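PDB 4UMI: fiber protein from Snake adenovirus 1, which probably forms the spikes at the vertices of the viral capsid and attaches the virion to its host receptor, working as a homotrimer. Local coordinates for residues L111-R124 with L136-A150. Residues are numbered along the deposited sequence; the frame is centred on the assembly and turned at random. Where two conformers were deposited one is given.
Sequences LQNDKGVSFAFQAR and LFAYSGDGLTGPFKA
Between A120 and Y139, and again between Q122 and F137, paired backbone hydrogen bonds lace strand 118-124 to strand 136-140, the shortest being F137 N to Q122 O at 2.8 Å. Beyond the A120–Y139 pair, side chains take over the polar bonding. The S140 hydroxyl, turned away from its own backbone N (chi1 178°), donates to S118 O at 2.8 Å while accepting from D142 N in an ST turn; D142 OD2 receives S118 N almost straight, 2.9 Å at 168°.

These strands form an antiparallel beta hairpin in the fibre head domain. Of its two faces, the one carrying F119, F121 and A138 meets the second sheet, where L186 and L188 lie; the other, with A120, Q122 and F137, turns to the second subunit of the trimer.

S140 CB sits 3.6 Å from the F119 ring centroid, directly over the face, as a CH-pi contact. F148 begins the next strand, and F119 CD1 lies over its ring, the two planes inclined at 46°; V117 O and L111 O meet the F148 edge. F121 CE1 touches A138 CB at 3.6 Å.

On the face turned to the second subunit, the extended Q122 chain runs alongside F137, its OE1 3.3 Å from F137 CD1 and hydrogen-bonded to K133 of that subunit. F137 CE1 and CZ lie over one face of the R124 guanidinium, the two planes steeply inclined, and R124 NH2 forms a salt bridge with E126 of the second subunit.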
ATOM      1  N   LEU A 111      -3.984  -5.314 -19.305  1.00 16.57           N
ATOM      2  CA  LEU A 111      -3.318  -6.402 -20.025  1.00 18.17           C
ATOM      3  C   LEU A 111      -4.165  -7.655 -19.950  1.00 17.39           C
ATOM      4  O   LEU A 111      -4.847  -7.903 -18.976  1.00 18.05           O
ATOM      5  CB  LEU A 111      -1.938  -6.725 -19.441  1.00 20.69           C
ATOM      6  CG  LEU A 111      -0.829  -5.733 -19.749  1.00 21.66           C
ATOM      7  CD1 LEU A 111      -1.070  -4.344 -19.213  1.00 28.88           C
ATOM      8  CD2 LEU A 111       0.522  -6.207 -19.292  1.00 23.23           C
ATOM      9  N   GLN A 112      -4.121  -8.444 -21.014  1.00 20.45           N
ATOM     10  CA  GLN A 112      -4.893  -9.663 -21.045  1.00 21.08           C
ATOM     11  C   GLN A 112      -4.047 -10.752 -21.691  1.00 21.25           C
ATOM     12  O   GLN A 112      -3.327 -10.510 -22.673  1.00 23.86           O
ATOM     13  CB  GLN A 112      -6.183  -9.412 -21.829  1.00 26.03           C
ATOM     14  CG  GLN A 112      -7.174 -10.558 -21.855  1.00 30.99           C
ATOM     15  CD  GLN A 112      -8.462 -10.196 -22.579  1.00 39.40           C
ATOM     16  OE1 GLN A 112      -8.855  -9.029 -22.637  1.00 56.38           O
ATOM     17  NE2 GLN A 112      -9.125 -11.195 -23.125  1.00 55.79           N
ATOM     18  N   ASN A 113      -4.088 -11.947 -21.113  1.00 22.47           N
ATOM     19  CA  ASN A 113      -3.322 -13.073 -21.670  1.00 27.07           C
ATOM     20  C   ASN A 113      -4.188 -13.843 -22.657  1.00 27.28           C
ATOM     21  O   ASN A 113      -5.349 -13.498 -22.904  1.00 27.42           O
ATOM     22  CB  ASN A 113      -2.700 -13.988 -20.595  1.00 24.28           C
ATOM     23  CG  ASN A 113      -3.721 -14.823 -19.855  1.00 21.82           C
ATOM     24  OD1 ASN A 113      -4.916 -14.758 -20.113  1.00 22.66           O
ATOM     25  ND2 ASN A 113      -3.235 -15.611 -18.920  1.00 23.06           N
ATOM     26  N   ASP A 114      -3.606 -14.891 -23.230  1.00 29.38           N
ATOM     27  CA  ASP A 114      -4.326 -15.657 -24.246  1.00 38.00           C
ATOM     28  C   ASP A 114      -5.544 -16.412 -23.689  1.00 36.09           C
ATOM     29  O   ASP A 114      -6.420 -16.830 -24.464  1.00 52.44           O
ATOM     30  CB  ASP A 114      -3.380 -16.609 -25.009  1.00 44.23           C
ATOM     31  CG  ASP A 114      -2.594 -17.550 -24.089  1.00 46.28           C
ATOM     32  OD1 ASP A 114      -2.671 -17.412 -22.843  1.00 58.91           O
ATOM     33  OD2 ASP A 114      -1.879 -18.425 -24.623  1.00 69.40           O
ATOM     34  N   LYS A 115      -5.570 -16.647 -22.380  1.00 32.35           N
ATOM     35  CA  LYS A 115      -6.671 -17.364 -21.730  1.00 33.15           C
ATOM     36  C   LYS A 115      -7.799 -16.486 -21.185  1.00 35.41           C
ATOM     37  O   LYS A 115      -8.729 -17.003 -20.559  1.00 39.83           O
ATOM     38  CB  LYS A 115      -6.117 -18.223 -20.601  1.00 38.39           C
ATOM     39  CG  LYS A 115      -4.995 -19.139 -21.054  1.00 52.76           C
ATOM     40  CD  LYS A 115      -4.624 -20.147 -19.986  1.00 69.75           C
ATOM     41  CE  LYS A 115      -3.222 -20.693 -20.209  1.00 86.52           C
ATOM     42  NZ  LYS A 115      -2.819 -21.630 -19.125  1.00108.66           N
ATOM     43  N   GLY A 116      -7.716 -15.170 -21.391  1.00 30.56           N
ATOM     44  CA  GLY A 116      -8.777 -14.266 -20.962  1.00 32.97           C
ATOM     45  C   GLY A 116      -8.634 -13.700 -19.560  1.00 27.48           C
ATOM     46  O   GLY A 116      -9.514 -12.963 -19.100  1.00 32.68           O
ATOM     47  N   VAL A 117      -7.552 -14.033 -18.866  1.00 22.28           N
ATOM     48  CA  VAL A 117      -7.269 -13.377 -17.578  1.00 19.95           C
ATOM     49  C   VAL A 117      -6.860 -11.954 -17.879  1.00 18.15           C
ATOM     50  O   VAL A 117      -6.100 -11.732 -18.794  1.00 18.92           O
ATOM     51  CB  VAL A 117      -6.131 -14.085 -16.811  1.00 21.97           C
ATOM     52  CG1 VAL A 117      -5.727 -13.323 -15.557  1.00 21.24           C
ATOM     53  CG2 VAL A 117      -6.504 -15.518 -16.455  1.00 25.77           C
ATOM     54  N   SER A 118      -7.322 -11.014 -17.069  1.00 17.80           N
ATOM     55  CA  SER A 118      -6.998  -9.621 -17.264  1.00 18.19           C
ATOM     56  C   SER A 118      -6.483  -8.989 -15.991  1.00 17.90           C
ATOM     57  O   SER A 118      -6.990  -9.288 -14.900  1.00 18.50           O
ATOM     58  CB  SER A 118      -8.130  -8.856 -17.890  0.50 21.77           C
ATOM     59  OG  SER A 118      -9.182  -8.767 -17.001  0.50 22.62           O
ATOM     60  N   PHE A 119      -5.475  -8.145 -16.161  1.00 15.67           N
ATOM     61  CA  PHE A 119      -4.892  -7.341 -15.102  1.00 14.71           C
ATOM     62  C   PHE A 119      -4.979  -5.869 -15.441  1.00 15.09           C
ATOM     63  O   PHE A 119      -4.870  -5.509 -16.605  1.00 16.86           O
ATOM     64  CB  PHE A 119      -3.397  -7.649 -14.881  1.00 15.87           C
ATOM     65  CG  PHE A 119      -3.145  -8.740 -13.913  1.00 15.03           C
ATOM     66  CD1 PHE A 119      -3.284 -10.066 -14.247  1.00 15.90           C
ATOM     67  CD2 PHE A 119      -2.690  -8.424 -12.659  1.00 14.38           C
ATOM     68  CE1 PHE A 119      -3.020 -11.036 -13.329  1.00 16.46           C
ATOM     69  CE2 PHE A 119      -2.422  -9.390 -11.728  1.00 16.12           C
ATOM     70  CZ  PHE A 119      -2.571 -10.704 -12.074  1.00 16.44           C
ATOM     71  N   ALA A 120      -5.123  -5.018 -14.429  1.00 14.33           N
ATOM     72  CA  ALA A 120      -4.862  -3.604 -14.569  1.00 13.62           C
ATOM     73  C   ALA A 120      -3.629  -3.293 -13.779  1.00 12.97           C
ATOM     74  O   ALA A 120      -3.458  -3.730 -12.624  1.00 14.29           O
ATOM     75  CB  ALA A 120      -6.028  -2.795 -14.080  1.00 16.06           C
ATOM     76  N   PHE A 121      -2.727  -2.565 -14.412  1.00 13.42           N
ATOM     77  CA  PHE A 121      -1.507  -2.078 -13.793  1.00 14.22           C
ATOM     78  C   PHE A 121      -1.543  -0.547 -13.784  1.00 13.88           C
ATOM     79  O   PHE A 121      -1.964   0.066 -14.758  1.00 16.32           O
ATOM     80  CB  PHE A 121      -0.284  -2.548 -14.531  1.00 15.68           C
ATOM     81  CG  PHE A 121      -0.047  -4.025 -14.421  1.00 14.61           C
ATOM     82  CD1 PHE A 121       0.579  -4.554 -13.315  1.00 16.17           C
ATOM     83  CD2 PHE A 121      -0.459  -4.893 -15.403  1.00 17.48           C
ATOM     84  CE1 PHE A 121       0.792  -5.911 -13.203  1.00 18.60           C
ATOM     85  CE2 PHE A 121      -0.241  -6.236 -15.298  1.00 19.15           C
ATOM     86  CZ  PHE A 121       0.341  -6.736 -14.185  1.00 17.94           C
ATOM     87  N   GLN A 122      -1.038   0.062 -12.724  1.00 13.71           N
ATOM     88  CA  GLN A 122      -0.822   1.498 -12.635  1.00 12.93           C
ATOM     89  C   GLN A 122       0.627   1.735 -12.299  1.00 12.62           C
ATOM     90  O   GLN A 122       1.176   1.103 -11.390  1.00 13.60           O
ATOM     91  CB  GLN A 122      -1.764   2.156 -11.611  1.00 13.75           C
ATOM     92  CG  GLN A 122      -1.472   3.606 -11.258  1.00 14.72           C
ATOM     93  CD  GLN A 122      -2.274   4.067 -10.095  1.00 15.31           C
ATOM     94  OE1 GLN A 122      -2.830   3.251  -9.338  1.00 16.59           O
ATOM     95  NE2 GLN A 122      -2.269   5.360  -9.870  1.00 18.41           N
ATOM     96  N   ALA A 123       1.247   2.673 -13.009  1.00 13.03           N
ATOM     97  CA  ALA A 123       2.627   3.048 -12.770  1.00 13.39           C
ATOM     98  C   ALA A 123       2.672   4.515 -12.353  1.00 13.11           C
ATOM     99  O   ALA A 123       2.194   5.382 -13.083  1.00 14.93           O
ATOM    100  CB  ALA A 123       3.462   2.789 -14.021  1.00 14.79           C
ATOM    101  N   ARG A 124       3.242   4.781 -11.188  1.00 13.63           N
ATOM    102  CA  ARG A 124       3.286   6.110 -10.618  1.00 14.92           C
ATOM    103  C   ARG A 124       4.706   6.474 -10.257  1.00 15.02           C
ATOM    104  O   ARG A 124       5.438   5.640  -9.752  1.00 16.66           O
ATOM    105  CB  ARG A 124       2.312   6.238  -9.448  1.00 16.71           C
ATOM    106  CG  ARG A 124       2.162   7.606  -8.856  1.00 20.55           C
ATOM    107  CD  ARG A 124       1.366   7.463  -7.556  1.00 27.61           C
ATOM    108  NE  ARG A 124      -0.055   7.302  -7.757  1.00 36.91           N
ATOM    109  CZ  ARG A 124      -0.934   7.025  -6.789  1.00 41.63           C
ATOM    110  NH1 ARG A 124      -0.513   6.859  -5.525  1.00 38.49           N
ATOM    111  NH2 ARG A 124      -2.243   6.898  -7.074  1.00 38.80           N
ATOM    112  N   LEU A 136       4.498   0.447  -8.676  1.00 12.39           N
ATOM    113  CA  LEU A 136       3.654  -0.369  -9.530  1.00 11.75           C
ATOM    114  C   LEU A 136       2.455  -0.880  -8.707  1.00 11.64           C
ATOM    115  O   LEU A 136       2.680  -1.542  -7.695  1.00 13.04           O
ATOM    116  CB  LEU A 136       4.437  -1.548 -10.077  1.00 12.28           C
ATOM    117  CG  LEU A 136       3.673  -2.447 -11.034  1.00 13.98           C
ATOM    118  CD1 LEU A 136       3.368  -1.747 -12.355  1.00 16.04           C
ATOM    119  CD2 LEU A 136       4.443  -3.745 -11.288  1.00 14.79           C
ATOM    120  N   PHE A 137       1.246  -0.609  -9.152  1.00 11.74           N
ATOM    121  CA  PHE A 137       0.044  -1.134  -8.566  1.00 11.68           C
ATOM    122  C   PHE A 137      -0.507  -2.172  -9.537  1.00 12.33           C
ATOM    123  O   PHE A 137      -0.482  -1.979 -10.745  1.00 13.15           O
ATOM    124  CB  PHE A 137      -1.004  -0.032  -8.370  1.00 12.85           C
ATOM    125  CG  PHE A 137      -0.609   1.075  -7.455  1.00 12.24           C
ATOM    126  CD1 PHE A 137       0.015   2.234  -7.911  1.00 14.10           C
ATOM    127  CD2 PHE A 137      -0.956   1.005  -6.118  1.00 14.24           C
ATOM    128  CE1 PHE A 137       0.276   3.255  -7.002  1.00 15.28           C
ATOM    129  CE2 PHE A 137      -0.669   2.016  -5.238  1.00 15.47           C
ATOM    130  CZ  PHE A 137      -0.037   3.138  -5.671  1.00 16.32           C
ATOM    131  N   ALA A 138      -0.968  -3.291  -8.978  1.00 11.38           N
ATOM    132  CA  ALA A 138      -1.519  -4.362  -9.808  1.00 11.84           C
ATOM    133  C   ALA A 138      -2.836  -4.870  -9.230  1.00 11.82           C
ATOM    134  O   ALA A 138      -2.941  -5.041  -8.012  1.00 11.86           O
ATOM    135  CB  ALA A 138      -0.555  -5.531  -9.862  1.00 12.99           C
ATOM    136  N   TYR A 139      -3.809  -5.137 -10.090  1.00 12.62           N
ATOM    137  CA  TYR A 139      -5.098  -5.677  -9.662  1.00 12.68           C
ATOM    138  C   TYR A 139      -5.629  -6.650 -10.688  1.00 12.96           C
ATOM    139  O   TYR A 139      -5.547  -6.400 -11.889  1.00 13.39           O
ATOM    140  CB  TYR A 139      -6.147  -4.542  -9.515  1.00 13.98           C
ATOM    141  CG  TYR A 139      -7.562  -5.075  -9.373  1.00 12.95           C
ATOM    142  CD1 TYR A 139      -7.993  -5.636  -8.190  1.00 14.91           C
ATOM    143  CD2 TYR A 139      -8.447  -5.089 -10.445  1.00 15.12           C
ATOM    144  CE1 TYR A 139      -9.243  -6.213  -8.058  1.00 15.38           C
ATOM    145  CE2 TYR A 139      -9.694  -5.649 -10.321  1.00 16.92           C
ATOM    146  CZ  TYR A 139     -10.092  -6.205  -9.130  1.00 16.73           C
ATOM    147  OH  TYR A 139     -11.323  -6.792  -8.980  1.00 20.76           O
ATOM    148  N   SER A 140      -6.169  -7.786 -10.225  1.00 12.30           N
ATOM    149  CA  SER A 140      -7.000  -8.595 -11.103  1.00 13.39           C
ATOM    150  C   SER A 140      -8.160  -9.143 -10.272  1.00 14.42           C
ATOM    151  O   SER A 140      -7.940  -9.591  -9.161  1.00 16.59           O
ATOM    152  CB  SER A 140      -6.214  -9.770 -11.668  1.00 13.54           C
ATOM    153  OG  SER A 140      -7.031 -10.593 -12.476  1.00 15.66           O
ATOM    154  N   GLY A 141      -9.325  -9.247 -10.895  1.00 17.29           N
ATOM    155  CA  GLY A 141     -10.448  -9.926 -10.271  1.00 21.15           C
ATOM    156  C   GLY A 141     -10.363 -11.441 -10.438  1.00 22.04           C
ATOM    157  O   GLY A 141     -11.111 -12.189  -9.820  1.00 28.13           O
ATOM    158  N   ASP A 142      -9.563 -11.874 -11.361  1.00 18.00           N
ATOM    159  CA  ASP A 142      -9.451 -13.265 -11.723  1.00 19.01           C
ATOM    160  C   ASP A 142      -8.601 -14.042 -10.755  1.00 18.86           C
ATOM    161  O   ASP A 142      -7.864 -13.481  -9.931  1.00 22.04           O
ATOM    162  CB  ASP A 142      -8.874 -13.360 -13.122  1.00 22.07           C
ATOM    163  CG  ASP A 142      -9.773 -12.712 -14.181  1.00 21.09           C
ATOM    164  OD1 ASP A 142     -11.031 -12.846 -14.073  1.00 28.15           O
ATOM    165  OD2 ASP A 142      -9.225 -12.031 -15.101  1.00 22.80           O
ATOM    166  N   GLY A 143      -8.763 -15.344 -10.786  1.00 19.36           N
ATOM    167  CA  GLY A 143      -7.773 -16.229 -10.222  1.00 20.04           C
ATOM    168  C   GLY A 143      -6.655 -16.411 -11.224  1.00 20.63           C
ATOM    169  O   GLY A 143      -6.770 -16.111 -12.426  1.00 23.85           O
ATOM    170  N   LEU A 144      -5.548 -16.889 -10.725  1.00 17.47           N
ATOM    171  CA  LEU A 144      -4.421 -17.102 -11.578  1.00 17.58           C
ATOM    172  C   LEU A 144      -3.861 -18.451 -11.250  1.00 18.96           C
ATOM    173  O   LEU A 144      -3.474 -18.714 -10.102  1.00 21.38           O
ATOM    174  CB  LEU A 144      -3.470 -15.931 -11.382  1.00 23.23           C
ATOM    175  CG  LEU A 144      -2.338 -15.737 -12.342  1.00 21.20           C
ATOM    176  CD1 LEU A 144      -2.789 -15.552 -13.768  1.00 19.19           C
ATOM    177  CD2 LEU A 144      -1.472 -14.592 -11.875  1.00 19.01           C
ATOM    178  N   THR A 145      -3.784 -19.302 -12.286  1.00 18.99           N
ATOM    179  CA  THR A 145      -3.398 -20.707 -12.175  1.00 21.87           C
ATOM    180  C   THR A 145      -1.945 -20.971 -12.676  1.00 20.68           C
ATOM    181  O   THR A 145      -1.480 -22.132 -12.765  1.00 22.76           O
ATOM    182  CB  THR A 145      -4.318 -21.580 -13.039  1.00 22.31           C
ATOM    183  OG1 THR A 145      -4.122 -21.241 -14.423  1.00 24.12           O
ATOM    184  CG2 THR A 145      -5.802 -21.437 -12.665  1.00 28.52           C
ATOM    185  N   GLY A 146      -1.242 -19.920 -13.063  1.00 18.34           N
ATOM    186  CA  GLY A 146       0.129 -20.019 -13.563  1.00 18.30           C
ATOM    187  C   GLY A 146       0.587 -18.604 -13.867  1.00 16.76           C
ATOM    188  O   GLY A 146      -0.137 -17.640 -13.644  1.00 17.73           O
ATOM    189  N   PRO A 147       1.810 -18.444 -14.372  1.00 18.00           N
ATOM    190  CA  PRO A 147       2.323 -17.099 -14.653  1.00 17.14           C
ATOM    191  C   PRO A 147       1.438 -16.356 -15.644  1.00 17.88           C
ATOM    192  O   PRO A 147       0.871 -16.931 -16.556  1.00 19.04           O
ATOM    193  CB  PRO A 147       3.729 -17.380 -15.205  1.00 19.95           C
ATOM    194  CG  PRO A 147       4.085 -18.721 -14.640  1.00 23.70           C
ATOM    195  CD  PRO A 147       2.810 -19.476 -14.640  1.00 19.25           C
ATOM    196  N   PHE A 148       1.319 -15.052 -15.439  1.00 16.40           N
ATOM    197  CA  PHE A 148       0.574 -14.185 -16.328  1.00 16.58           C
ATOM    198  C   PHE A 148       1.544 -13.499 -17.290  1.00 16.84           C
ATOM    199  O   PHE A 148       2.475 -12.852 -16.851  1.00 17.32           O
ATOM    200  CB  PHE A 148      -0.170 -13.131 -15.508  1.00 16.64           C
ATOM    201  CG  PHE A 148      -0.927 -12.152 -16.342  1.00 15.72           C
ATOM    202  CD1 PHE A 148      -2.157 -12.489 -16.876  1.00 15.34           C
ATOM    203  CD2 PHE A 148      -0.397 -10.911 -16.616  1.00 15.20           C
ATOM    204  CE1 PHE A 148      -2.859 -11.588 -17.647  1.00 16.70           C
ATOM    205  CE2 PHE A 148      -1.097 -10.021 -17.418  1.00 16.68           C
ATOM    206  CZ  PHE A 148      -2.330 -10.352 -17.910  1.00 16.89           C
ATOM    207  N   LYS A 149       1.328 -13.679 -18.596  1.00 18.53           N
ATOM    208  CA  LYS A 149       2.166 -13.097 -19.611  1.00 19.09           C
ATOM    209  C   LYS A 149       1.310 -12.357 -20.613  1.00 19.88           C
ATOM    210  O   LYS A 149       0.324 -12.890 -21.120  1.00 21.77           O
ATOM    211  CB  LYS A 149       2.917 -14.203 -20.327  1.00 21.87           C
ATOM    212  CG  LYS A 149       4.023 -14.795 -19.509  1.00 27.81           C
ATOM    213  CD  LYS A 149       4.787 -15.884 -20.257  1.00 37.81           C
ATOM    214  CE  LYS A 149       6.206 -15.467 -20.643  1.00 45.59           C
ATOM    215  NZ  LYS A 149       7.181 -15.499 -19.504  1.00 45.73           N
ATOM    216  N   ALA A 150       1.699 -11.128 -20.906  1.00 19.45           N
ATOM    217  CA  ALA A 150       0.948 -10.329 -21.870  1.00 20.39           C
ATOM    218  C   ALA A 150       1.783  -9.152 -22.367  1.00 20.92           C
ATOM    219  O   ALA A 150       2.688  -8.686 -21.686  1.00 21.30           O
ATOM    220  CB  ALA A 150      -0.315  -9.824 -21.243  1.00 23.09           C
TER
HETATM  221  O   HOH W   1      -0.374 -16.080 -19.017  1.00 23.83           O
HETATM  222  O   HOH W   2      -0.442 -14.886 -22.974  1.00 38.86           O
HETATM  223  O   HOH W   3     -10.889 -11.279 -17.279  1.00 36.33           O
HETATM  224  O   HOH W   4      -9.495  -8.521 -13.786  1.00 29.20           O